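Protein kinase A regulatory subunit, putative (Trypanosoma cruzi, PDB 6FTF) is a protein kinase A regulatory subunit that binds nucleoside analogues in two cyclic nucleotide-binding domains and probably controls a kinase that does not respond to cyclic AMP. Local coordinates at residues H42-F46 with G106-E111; K82-S88 with E130-L136; G89-K95 with A122-T128. All blocks are in the same frame, centred on the assembly; numbering follows the deposited sequence. Where two conformers were deposited one is given.

Interaction 1 of 3, residues H42-F46 with G106-E111; sequences HNVLF and GTAVGE. With 7CI (7-cyano-7-deazainosine), chain F.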
loop_
_atom_site.group_PDB
_atom_site.type_symbol
_atom_site.label_atom_id
_atom_site.label_comp_id
_atom_site.label_asym_id
_atom_site.label_seq_id
_atom_site.Cartn_x
_atom_site.Cartn_y
_atom_site.Cartn_z
ATOM N N HIS A 42 5.428 -4.295 4.093
ATOM C CA HIS A 42 4.520 -4.398 2.963
ATOM C C HIS A 42 3.068 -4.182 3.345
ATOM O O HIS A 42 2.204 -4.212 2.469
ATOM C CB HIS A 42 4.692 -5.753 2.265
ATOM C CG HIS A 42 6.010 -5.882 1.580
ATOM N ND1 HIS A 42 7.172 -6.199 2.252
ATOM C CD2 HIS A 42 6.368 -5.675 0.291
ATOM C CE1 HIS A 42 8.182 -6.210 1.401
ATOM N NE2 HIS A 42 7.721 -5.898 0.203
ATOM N N ASN A 43 2.776 -3.938 4.613
ATOM C CA ASN A 43 1.414 -3.717 5.073
ATOM C C ASN A 43 1.182 -2.231 5.291
ATOM O O ASN A 43 1.957 -1.568 5.984
ATOM C CB ASN A 43 1.156 -4.497 6.364
ATOM C CG ASN A 43 -0.268 -4.361 6.832
ATOM O OD1 ASN A 43 -0.686 -3.292 7.269
ATOM N ND2 ASN A 43 -1.033 -5.443 6.759
ATOM N N VAL A 44 0.103 -1.713 4.714
ATOM C CA VAL A 44 -0.107 -0.271 4.667
ATOM C C VAL A 44 -0.231 0.388 6.035
ATOM O O VAL A 44 -0.038 1.607 6.132
ATOM C CB VAL A 44 -1.322 0.109 3.803
ATOM C CG1 VAL A 44 -1.185 -0.452 2.408
ATOM C CG2 VAL A 44 -2.627 -0.311 4.481
ATOM N N LEU A 45 -0.573 -0.350 7.090
ATOM C CA LEU A 45 -0.727 0.271 8.402
ATOM C C LEU A 45 0.583 0.788 8.963
ATOM O O LEU A 45 0.558 1.592 9.900
ATOM C CB LEU A 45 -1.307 -0.731 9.396
ATOM C CG LEU A 45 -2.732 -1.188 9.111
ATOM C CD1 LEU A 45 -3.107 -2.362 9.991
ATOM C CD2 LEU A 45 -3.728 -0.051 9.291
ATOM N N PHE A 46 1.715 0.352 8.418
ATOM C CA PHE A 46 3.038 0.709 8.925
ATOM C C PHE A 46 3.824 1.559 7.936
ATOM O O PHE A 46 5.028 1.750 8.112
ATOM C CB PHE A 46 3.802 -0.566 9.292
ATOM C CG PHE A 46 3.005 -1.501 10.160
ATOM C CD1 PHE A 46 2.992 -1.381 11.533
ATOM C CD2 PHE A 46 2.221 -2.467 9.582
ATOM C CE1 PHE A 46 2.227 -2.233 12.307
ATOM C CE2 PHE A 46 1.452 -3.322 10.348
ATOM C CZ PHE A 46 1.452 -3.200 11.702
ATOM N N GLY A 106 -0.185 -11.512 4.738
ATOM C CA GLY A 106 0.359 -10.178 4.816
ATOM C C GLY A 106 -0.616 -9.113 5.243
ATOM O O GLY A 106 -0.186 -7.987 5.548
ATOM N N THR A 107 -1.897 -9.419 5.251
ATOM C CA THR A 107 -2.921 -8.454 5.611
ATOM C C THR A 107 -3.161 -8.461 7.112
ATOM O O THR A 107 -2.719 -9.359 7.843
ATOM C CB THR A 107 -4.231 -8.704 4.862
ATOM O OG1 THR A 107 -4.865 -9.900 5.311
ATOM C CG2 THR A 107 -3.993 -8.748 3.357
ATOM N N ALA A 108 -3.869 -7.439 7.564
ATOM C CA ALA A 108 -4.162 -7.216 8.970
ATOM C C ALA A 108 -5.644 -7.384 9.261
ATOM O O ALA A 108 -6.500 -7.065 8.426
ATOM C CB ALA A 108 -3.799 -5.776 9.345
ATOM N N VAL A 109 -5.949 -7.834 10.477
ATOM C CA VAL A 109 -7.295 -7.749 11.029
ATOM C C VAL A 109 -7.228 -7.145 12.422
ATOM O O VAL A 109 -6.276 -7.366 13.180
ATOM C CB VAL A 109 -8.067 -9.090 11.051
ATOM C CG1 VAL A 109 -8.391 -9.536 9.628
ATOM C CG2 VAL A 109 -7.305 -10.155 11.827
ATOM N N GLY A 110 -8.274 -6.391 12.766
ATOM C CA GLY A 110 -8.370 -5.716 14.043
ATOM C C GLY A 110 -8.068 -4.240 13.986
ATOM O O GLY A 110 -8.216 -3.541 14.998
ATOM N N GLU A 111 -7.646 -3.742 12.830
ATOM C CA GLU A 111 -7.242 -2.350 12.738
ATOM C C GLU A 111 -8.423 -1.395 12.797
ATOM O O GLU A 111 -8.273 -0.274 13.274
ATOM C CB GLU A 111 -6.405 -2.129 11.473
ATOM C CG GLU A 111 -7.161 -1.856 10.187
ATOM C CD GLU A 111 -8.011 -2.990 9.671
ATOM O OE1 GLU A 111 -8.891 -2.678 8.816
ATOM O OE2 GLU A 111 -7.809 -4.157 10.070
HETATM C C1 7CI F . -11.925 -6.436 8.893
HETATM N N1 7CI F . -13.062 -5.761 8.193
HETATM O O1 7CI F . -12.455 -7.252 9.926
HETATM C C2 7CI F . -13.121 -5.574 6.873
HETATM N N2 7CI F . -12.223 -5.876 5.901
HETATM O O2 7CI F . -9.734 -5.960 9.519
HETATM C C3 7CI F . -12.527 -5.548 4.633
HETATM N N3 7CI F . -13.742 -4.920 4.327
HETATM O O3 7CI F . -10.548 -4.959 11.794
HETATM C C4 7CI F . -14.648 -4.608 5.291
HETATM N N4 7CI F . -17.403 -3.716 8.298
HETATM C C5 7CI F . -14.373 -4.927 6.621
HETATM O O5 7CI F . -15.712 -4.032 4.922
HETATM C C6 7CI F . -15.071 -4.769 7.879
HETATM C C7 7CI F . -14.191 -5.334 8.814
HETATM C C8 7CI F . -16.347 -4.194 8.107
HETATM C C9 7CI F . -11.020 -5.491 9.538
HETATM C C10 7CI F . -11.552 -5.396 10.870
HETATM C C11 7CI F . -11.935 -6.831 11.168
HETATM C C12 7CI F . -13.033 -6.979 12.314
HETATM O O4 7CI F . -14.101 -6.087 12.077
#

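Interaction 2 of 3, residues K82-S88 with E130-L136; sequences KLYIIQS and ELIAWVL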
loop_
_atom_site.group_PDB
_atom_site.type_symbol
_atom_site.label_atom_id
_atom_site.label_comp_id
_atom_site.label_asym_id
_atom_site.label_seq_id
_atom_site.Cartn_x
_atom_site.Cartn_y
_atom_site.Cartn_z
ATOM N N LYS A 82 -6.629 -6.269 19.815
ATOM C CA LYS A 82 -5.336 -6.698 19.304
ATOM C C LYS A 82 -5.335 -6.562 17.790
ATOM O O LYS A 82 -6.388 -6.634 17.149
ATOM C CB LYS A 82 -5.075 -8.151 19.685
ATOM C CG LYS A 82 -4.856 -8.343 21.177
ATOM C CD LYS A 82 -4.766 -9.818 21.558
ATOM C CE LYS A 82 -6.127 -10.461 21.667
ATOM N NZ LYS A 82 -6.805 -10.069 22.942
ATOM N N LEU A 83 -4.148 -6.357 17.230
ATOM C CA LEU A 83 -3.937 -6.285 15.788
ATOM C C LEU A 83 -3.216 -7.553 15.350
ATOM O O LEU A 83 -2.177 -7.898 15.911
ATOM C CB LEU A 83 -3.078 -5.076 15.454
ATOM C CG LEU A 83 -2.768 -4.850 13.976
ATOM C CD1 LEU A 83 -4.006 -4.481 13.200
ATOM C CD2 LEU A 83 -1.704 -3.755 13.834
ATOM N N TYR A 84 -3.757 -8.246 14.363
ATOM C CA TYR A 84 -3.177 -9.484 13.856
ATOM C C TYR A 84 -2.668 -9.230 12.448
ATOM O O TYR A 84 -3.421 -8.740 11.606
ATOM C CB TYR A 84 -4.240 -10.582 13.765
ATOM C CG TYR A 84 -4.789 -11.002 15.086
ATOM C CD1 TYR A 84 -5.732 -10.246 15.744
ATOM C CD2 TYR A 84 -4.321 -12.152 15.708
ATOM C CE1 TYR A 84 -6.220 -10.649 16.985
ATOM C CE2 TYR A 84 -4.782 -12.555 16.925
ATOM C CZ TYR A 84 -5.716 -11.799 17.564
ATOM O OH TYR A 84 -6.161 -12.228 18.801
ATOM N N ILE A 85 -1.407 -9.543 12.187
ATOM C CA ILE A 85 -0.832 -9.493 10.847
ATOM C C ILE A 85 -0.611 -10.941 10.421
ATOM O O ILE A 85 0.051 -11.720 11.121
ATOM C CB ILE A 85 0.478 -8.689 10.801
ATOM C CG1 ILE A 85 0.296 -7.288 11.408
ATOM C CG2 ILE A 85 0.967 -8.582 9.340
ATOM C CD1 ILE A 85 -0.770 -6.434 10.744
ATOM N N ILE A 86 -1.201 -11.327 9.308
ATOM C CA ILE A 86 -1.210 -12.724 8.886
ATOM C C ILE A 86 0.112 -13.088 8.224
ATOM O O ILE A 86 0.509 -12.493 7.215
ATOM C CB ILE A 86 -2.386 -12.975 7.936
ATOM C CG1 ILE A 86 -3.712 -12.707 8.644
ATOM C CG2 ILE A 86 -2.327 -14.390 7.399
ATOM C CD1 ILE A 86 -4.898 -12.663 7.711
ATOM N N GLN A 87 0.793 -14.096 8.774
ATOM C CA GLN A 87 1.957 -14.686 8.124
ATOM C C GLN A 87 1.540 -15.628 7.003
ATOM O O GLN A 87 2.063 -15.548 5.880
ATOM C CB GLN A 87 2.799 -15.435 9.154
ATOM C CG GLN A 87 3.954 -16.220 8.548
ATOM C CD GLN A 87 4.750 -16.953 9.603
ATOM O OE1 GLN A 87 5.150 -16.381 10.629
ATOM N NE2 GLN A 87 4.973 -18.243 9.380
ATOM N N SER A 88 0.584 -16.508 7.277
ATOM C CA SER A 88 0.087 -17.423 6.265
ATOM C C SER A 88 -1.309 -17.852 6.664
ATOM O O SER A 88 -1.669 -17.843 7.845
ATOM C CB SER A 88 1.015 -18.620 6.079
ATOM O OG SER A 88 1.228 -19.309 7.294
ATOM N N GLU A 130 -4.867 -23.954 8.395
ATOM C CA GLU A 130 -4.244 -23.251 9.510
ATOM C C GLU A 130 -4.061 -21.791 9.131
ATOM O O GLU A 130 -4.079 -21.428 7.957
ATOM C CB GLU A 130 -2.865 -23.832 9.883
ATOM C CG GLU A 130 -2.848 -25.314 10.167
ATOM C CD GLU A 130 -2.600 -26.164 8.934
ATOM O OE1 GLU A 130 -2.119 -25.640 7.903
ATOM O OE2 GLU A 130 -2.884 -27.378 9.008
ATOM N N LEU A 131 -3.847 -20.963 10.147
ATOM C CA LEU A 131 -3.454 -19.579 9.958
ATOM C C LEU A 131 -2.467 -19.228 11.058
ATOM O O LEU A 131 -2.664 -19.579 12.229
ATOM C CB LEU A 131 -4.678 -18.661 9.959
ATOM C CG LEU A 131 -4.419 -17.179 9.725
ATOM C CD1 LEU A 131 -5.635 -16.529 9.043
ATOM C CD2 LEU A 131 -4.108 -16.437 11.029
ATOM N N ILE A 132 -1.376 -18.574 10.671
ATOM C CA ILE A 132 -0.348 -18.115 11.593
ATOM C C ILE A 132 -0.332 -16.601 11.526
ATOM O O ILE A 132 -0.275 -16.031 10.431
ATOM C CB ILE A 132 1.037 -18.667 11.210
ATOM C CG1 ILE A 132 1.044 -20.192 11.226
ATOM C CG2 ILE A 132 2.124 -18.113 12.130
ATOM C CD1 ILE A 132 2.172 -20.816 10.443
ATOM N N ALA A 133 -0.352 -15.949 12.683
ATOM C CA ALA A 133 -0.361 -14.497 12.745
ATOM C C ALA A 133 0.627 -13.996 13.785
ATOM O O ALA A 133 0.982 -14.697 14.735
ATOM C CB ALA A 133 -1.746 -13.975 13.102
ATOM N N TRP A 134 1.030 -12.738 13.608
ATOM C CA TRP A 134 1.795 -11.994 14.597
ATOM C C TRP A 134 0.884 -10.917 15.177
ATOM O O TRP A 134 0.176 -10.224 14.435
ATOM C CB TRP A 134 3.063 -11.407 13.971
ATOM C CG TRP A 134 4.023 -12.488 13.598
ATOM C CD1 TRP A 134 4.115 -13.126 12.379
ATOM C CD2 TRP A 134 4.977 -13.132 14.452
ATOM N NE1 TRP A 134 5.084 -14.097 12.432
ATOM C CE2 TRP A 134 5.627 -14.119 13.688
ATOM C CE3 TRP A 134 5.365 -12.953 15.778
ATOM C CZ2 TRP A 134 6.636 -14.919 14.212
ATOM C CZ3 TRP A 134 6.365 -13.748 16.293
ATOM C CH2 TRP A 134 6.986 -14.725 15.514
ATOM N N VAL A 135 0.893 -10.788 16.495
ATOM C CA VAL A 135 -0.137 -10.052 17.220
ATOM C C VAL A 135 0.482 -8.904 17.999
ATOM O O VAL A 135 1.447 -9.093 18.745
ATOM C CB VAL A 135 -0.915 -10.983 18.161
ATOM C CG1 VAL A 135 -2.151 -10.266 18.736
ATOM C CG2 VAL A 135 -1.285 -12.275 17.441
ATOM N N LEU A 136 -0.109 -7.722 17.841
ATOM C CA LEU A 136 0.339 -6.497 18.492
ATOM C C LEU A 136 -0.727 -6.008 19.461
ATOM O O LEU A 136 -1.922 -6.081 19.175
ATOM C CB LEU A 136 0.602 -5.408 17.449
ATOM C CG LEU A 136 1.268 -4.132 17.945
ATOM C CD1 LEU A 136 2.683 -4.405 18.429
ATOM C CD2 LEU A 136 1.297 -3.089 16.848
#

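Interaction 3 of 3, residues G89-K95 with A122-T128; sequences GHADIIK and ATVKVCT. With 7CI (7-cyano-7-deazainosine), chain F.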
loop_
_atom_site.group_PDB
_atom_site.type_symbol
_atom_site.label_atom_id
_atom_site.label_comp_id
_atom_site.label_asym_id
_atom_site.label_seq_id
_atom_site.Cartn_x
_atom_site.Cartn_y
_atom_site.Cartn_z
ATOM N N GLY A 89 -2.093 -18.228 5.665
ATOM C CA GLY A 89 -3.481 -18.582 5.867
ATOM C C GLY A 89 -4.406 -17.462 5.430
ATOM O O GLY A 89 -3.991 -16.330 5.166
ATOM N N HIS A 90 -5.687 -17.799 5.345
ATOM C CA HIS A 90 -6.714 -16.860 4.913
ATOM C C HIS A 90 -7.864 -16.866 5.905
ATOM O O HIS A 90 -8.130 -17.868 6.582
ATOM C CB HIS A 90 -7.318 -17.220 3.549
ATOM C CG HIS A 90 -6.342 -17.253 2.422
ATOM N ND1 HIS A 90 -6.685 -17.736 1.178
ATOM C CD2 HIS A 90 -5.063 -16.830 2.324
ATOM C CE1 HIS A 90 -5.648 -17.626 0.368
ATOM N NE2 HIS A 90 -4.650 -17.081 1.038
ATOM N N ALA A 91 -8.593 -15.751 5.948
ATOM C CA ALA A 91 -9.770 -15.660 6.791
ATOM C C ALA A 91 -10.864 -14.872 6.089
ATOM O O ALA A 91 -10.602 -13.881 5.393
ATOM C CB ALA A 91 -9.462 -14.991 8.126
ATOM N N ASP A 92 -12.098 -15.294 6.331
ATOM C CA ASP A 92 -13.264 -14.580 5.840
ATOM C C ASP A 92 -13.658 -13.486 6.820
ATOM O O ASP A 92 -13.660 -13.688 8.036
ATOM C CB ASP A 92 -14.458 -15.526 5.689
ATOM C CG ASP A 92 -14.257 -16.577 4.616
ATOM O OD1 ASP A 92 -13.754 -16.252 3.519
ATOM O OD2 ASP A 92 -14.607 -17.745 4.874
ATOM N N ILE A 93 -14.062 -12.345 6.269
ATOM C CA ILE A 93 -14.726 -11.278 7.010
ATOM C C ILE A 93 -16.218 -11.471 6.810
ATOM O O ILE A 93 -16.704 -11.443 5.672
ATOM C CB ILE A 93 -14.282 -9.894 6.509
ATOM C CG1 ILE A 93 -12.752 -9.765 6.536
ATOM C CG2 ILE A 93 -14.946 -8.790 7.320
ATOM C CD1 ILE A 93 -12.135 -10.025 7.905
ATOM N N ILE A 94 -16.943 -11.673 7.905
ATOM C CA ILE A 94 -18.360 -12.029 7.873
ATOM C C ILE A 94 -19.149 -10.940 8.579
ATOM O O ILE A 94 -18.932 -10.672 9.765
ATOM C CB ILE A 94 -18.604 -13.401 8.520
ATOM C CG1 ILE A 94 -17.780 -14.463 7.777
ATOM C CG2 ILE A 94 -20.101 -13.748 8.548
ATOM C CD1 ILE A 94 -17.774 -15.805 8.399
ATOM N N LYS A 95 -20.078 -10.323 7.846
ATOM C CA LYS A 95 -21.007 -9.336 8.380
ATOM C C LYS A 95 -22.424 -9.863 8.225
ATOM O O LYS A 95 -22.815 -10.277 7.128
ATOM C CB LYS A 95 -20.912 -8.021 7.612
ATOM C CG LYS A 95 -19.744 -7.157 7.984
ATOM C CD LYS A 95 -20.041 -5.689 7.702
ATOM C CE LYS A 95 -20.530 -4.969 8.951
ATOM N NZ LYS A 95 -20.505 -3.483 8.782
ATOM N N ALA A 122 -16.921 -6.917 12.530
ATOM C CA ALA A 122 -17.213 -8.098 11.732
ATOM C C ALA A 122 -16.489 -9.305 12.310
ATOM O O ALA A 122 -15.435 -9.178 12.942
ATOM C CB ALA A 122 -16.756 -7.917 10.280
ATOM N N THR A 123 -17.079 -10.478 12.121
ATOM C CA THR A 123 -16.425 -11.714 12.507
ATOM C C THR A 123 -15.329 -12.067 11.513
ATOM O O THR A 123 -15.476 -11.882 10.303
ATOM C CB THR A 123 -17.473 -12.815 12.608
ATOM O OG1 THR A 123 -18.317 -12.503 13.712
ATOM C CG2 THR A 123 -16.844 -14.184 12.824
ATOM N N VAL A 124 -14.213 -12.562 12.043
ATOM C CA VAL A 124 -13.060 -12.974 11.250
ATOM C C VAL A 124 -12.883 -14.467 11.459
ATOM O O VAL A 124 -12.547 -14.897 12.567
ATOM C CB VAL A 124 -11.802 -12.213 11.674
ATOM C CG1 VAL A 124 -10.633 -12.685 10.849
ATOM C CG2 VAL A 124 -12.015 -10.701 11.551
ATOM N N LYS A 125 -13.099 -15.254 10.411
ATOM C CA LYS A 125 -13.190 -16.710 10.540
ATOM C C LYS A 125 -12.210 -17.374 9.583
ATOM O O LYS A 125 -12.268 -17.144 8.374
ATOM C CB LYS A 125 -14.622 -17.180 10.270
ATOM C CG LYS A 125 -14.901 -18.620 10.659
ATOM C CD LYS A 125 -16.380 -18.890 10.546
ATOM C CE LYS A 125 -16.728 -20.309 10.965
ATOM N NZ LYS A 125 -18.196 -20.471 11.159
ATOM N N VAL A 126 -11.312 -18.207 10.124
ATOM C CA VAL A 126 -10.248 -18.804 9.323
ATOM C C VAL A 126 -10.838 -19.766 8.299
ATOM O O VAL A 126 -11.707 -20.588 8.622
ATOM C CB VAL A 126 -9.256 -19.516 10.258
ATOM C CG1 VAL A 126 -8.201 -20.254 9.460
ATOM C CG2 VAL A 126 -8.630 -18.523 11.207
ATOM N N CYS A 127 -10.352 -19.695 7.062
ATOM C CA CYS A 127 -10.900 -20.538 6.010
ATOM C C CYS A 127 -9.854 -21.375 5.296
ATOM O O CYS A 127 -10.199 -22.086 4.342
ATOM C CB CYS A 127 -11.722 -19.721 5.000
ATOM S SG CYS A 127 -10.832 -18.417 4.158
ATOM N N THR A 128 -8.612 -21.353 5.752
ATOM C CA THR A 128 -7.605 -22.328 5.366
ATOM C C THR A 128 -7.451 -23.339 6.494
ATOM O O THR A 128 -8.035 -23.193 7.567
ATOM C CB THR A 128 -6.282 -21.618 5.079
ATOM O OG1 THR A 128 -6.000 -20.675 6.124
ATOM C CG2 THR A 128 -6.362 -20.872 3.760
HETATM C C1 7CI F . -11.925 -6.436 8.893
HETATM N N1 7CI F . -13.062 -5.761 8.193
HETATM O O1 7CI F . -12.455 -7.252 9.926
HETATM C C2 7CI F . -13.121 -5.574 6.873
HETATM N N2 7CI F . -12.223 -5.876 5.901
HETATM O O2 7CI F . -9.734 -5.960 9.519
HETATM C C3 7CI F . -12.527 -5.548 4.633
HETATM N N3 7CI F . -13.742 -4.920 4.327
HETATM O O3 7CI F . -10.548 -4.959 11.794
HETATM C C4 7CI F . -14.648 -4.608 5.291
HETATM N N4 7CI F . -17.403 -3.716 8.298
HETATM C C5 7CI F . -14.373 -4.927 6.621
HETATM O O5 7CI F . -15.712 -4.032 4.922
HETATM C C6 7CI F . -15.071 -4.769 7.879
HETATM C C7 7CI F . -14.191 -5.334 8.814
HETATM C C8 7CI F . -16.347 -4.194 8.107
HETATM C C9 7CI F . -11.020 -5.491 9.538
HETATM C C10 7CI F . -11.552 -5.396 10.870
HETATM C C11 7CI F . -11.935 -6.831 11.168
HETATM C C12 7CI F . -13.033 -6.979 12.314
HETATM O O4 7CI F . -14.101 -6.087 12.077
#

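Interaction 1 of 3, residues H42-F46 with G106-E111
Asn-43 reaches across to Gly-106 with its side-chain amide, and Leu-45 rests on Ala-108 and Glu-111 in the wall of the nucleoside pocket of a cyclic nucleotide-binding domain. Here the loop after helix 30-42 meets the segment that runs from strand 108-109 into helix 111-116, the region known in this family as the phosphate-binding cassette. Asn-43 ND2 donates to Gly-106 O at 2.9 Å. The bond is nearly straight, with an N-H...O angle of 171°; it lies in the plane of the amide and lands on a lone pair of the carbonyl. The other end of the same amide is used as well: OD1 accepts from Leu-45 N at 2.9 Å, an Asx turn that starts the short 3-10 segment 44-45. Held at both ends, the amide has little freedom to rotate.

The turn also sets the position of Leu-45. Its CD1 touches Ala-108 CB at 3.5 Å and Glu-111 CB at 3.6 Å, and the leucine side chain crosses that of the glutamate at about a right angle. Glu-111 CG sits between the backbone N and the carbonyl carbon (chi1 85°), and the chain bends at chi2, which carries the carboxylate to the ribose. Tyr-172 OH bonds to OE1 and helps fix that carboxylate. Gly-110, at the N-cap of helix 111-116, has a positive phi that favours glycine, and its N donates to the ligand O3 at 2.9 Å. Beside it, the ligand hydroxyl O2 donates to Glu-111 OE2 at 2.7 Å.

Interaction 2 of 3, residues K82-S88 with E130-L136
Leu-83 and Leu-136 form one end of an antiparallel ladder that runs on through Ile-85 and Trp-134, each pair joined by two backbone hydrogen bonds. A classic beta bulge follows: Gln-87 and Ser-88 both face Ile-132, whose O takes a bond from Gln-87 N at 2.8 Å and a weak one from Ser-88 N at 3.3 Å, and Ile-132 N returns a bond to Ser-88 O at 2.9 Å.

One side-chain hydrogen bond joins the strands beside the bulge. Trp-134 NE1 donates to Gln-87 OE1 at 2.9 Å, with the acceptor 19° out of the indole plane. The glutamine gets there with CG anti to its backbone N (chi1 173°) and the rest of the chain extended, running alongside Ile-132.

Apolar contacts fill the face that carries Tyr-84, Ala-133 and Val-135. Val-135 CG1 lies over one face of the phenol, 4.1 Å from the centroid of the Tyr-84 ring, a CH-pi contact, while Ala-133 CB sits at the ring edge. Farther along, Ile-86 CD1 meets Leu-131 CD1 at 4.2 Å, the two side chains roughly perpendicular.

Helix 30-42 packs on Trp-134 through Leu-35, Ile-36 and Leu-39. Within the sheet, strand 130-137 is flanked by strand 62-67, and strand 82-86 by strand 108-109.

Interaction 3 of 3, residues G89-K95 with A122-T128
Strands 91-95 and 123-126 run antiparallel at 154°, with two backbone bonds joining Asp-92 to Lys-125 and two more joining Ile-94 to Thr-123. Beyond them Cys-127 N donates to His-90 O, and the last rung is made by a side chain: Thr-128 OG1 accepts from His-90 N at 3.0 Å. Thr-128 OG1 also bonds to Glu-130 O, while its CG2 packs on His-90 CB at 3.8 Å.

On the face with Ala-91 and Val-126, Ile-93 and Val-124 lie side by side and point the same way; Ile-93 CD1 is 3.7 Å from Val-124 CG2. With CG2 anti to its backbone N, Ile-93 turns that methyl to Ala-122 CB at 3.6 Å, and CD1 reaches the ribose, 3.4 Å from the ligand O1. The other face pairs Ile-94 CD1 with Lys-125 CB at 3.9 Å.

These segments give the nucleoside two bonds. Ala-122 N donates to the 5'-hydroxyl O4 at 3.0 Å, and Lys-95, bent at chi3, brings NZ to the nitrile N4 at 3.1 Å. These strands form the centre of one sheet of the cyclic nucleotide-binding beta-roll, a cupin-like fold whose pocket, closed by the phosphate-binding cassette, holds the ligand.

How the interactions relate
Interactions 1 and 2 meet within one sheet, their centres about 10 Å apart. Ile-86 joins them through two probable backbone hydrogen bonds, Gly-106 N to Ile-86 O at 2.8 Å and Ile-86 N to Thr-107 O at 2.9 Å. Interaction 3 continues the same two chain paths into the second sheet, its centre about 12 Å from that of interaction 2; Leu-131 bridges the corner, with CB 3.9 Å from Val-126 CG1. Interactions 1 and 3 meet around the nucleoside: Val-109 CG1 lies 4.1 Å from Ile-93 CD1. Interaction 1 supplies ribose-hydroxyl partners and interaction 3 grips the 5'-hydroxyl and nitrile, while in interaction 2 the side chain of Leu-83 is about 7 Å from the ligand.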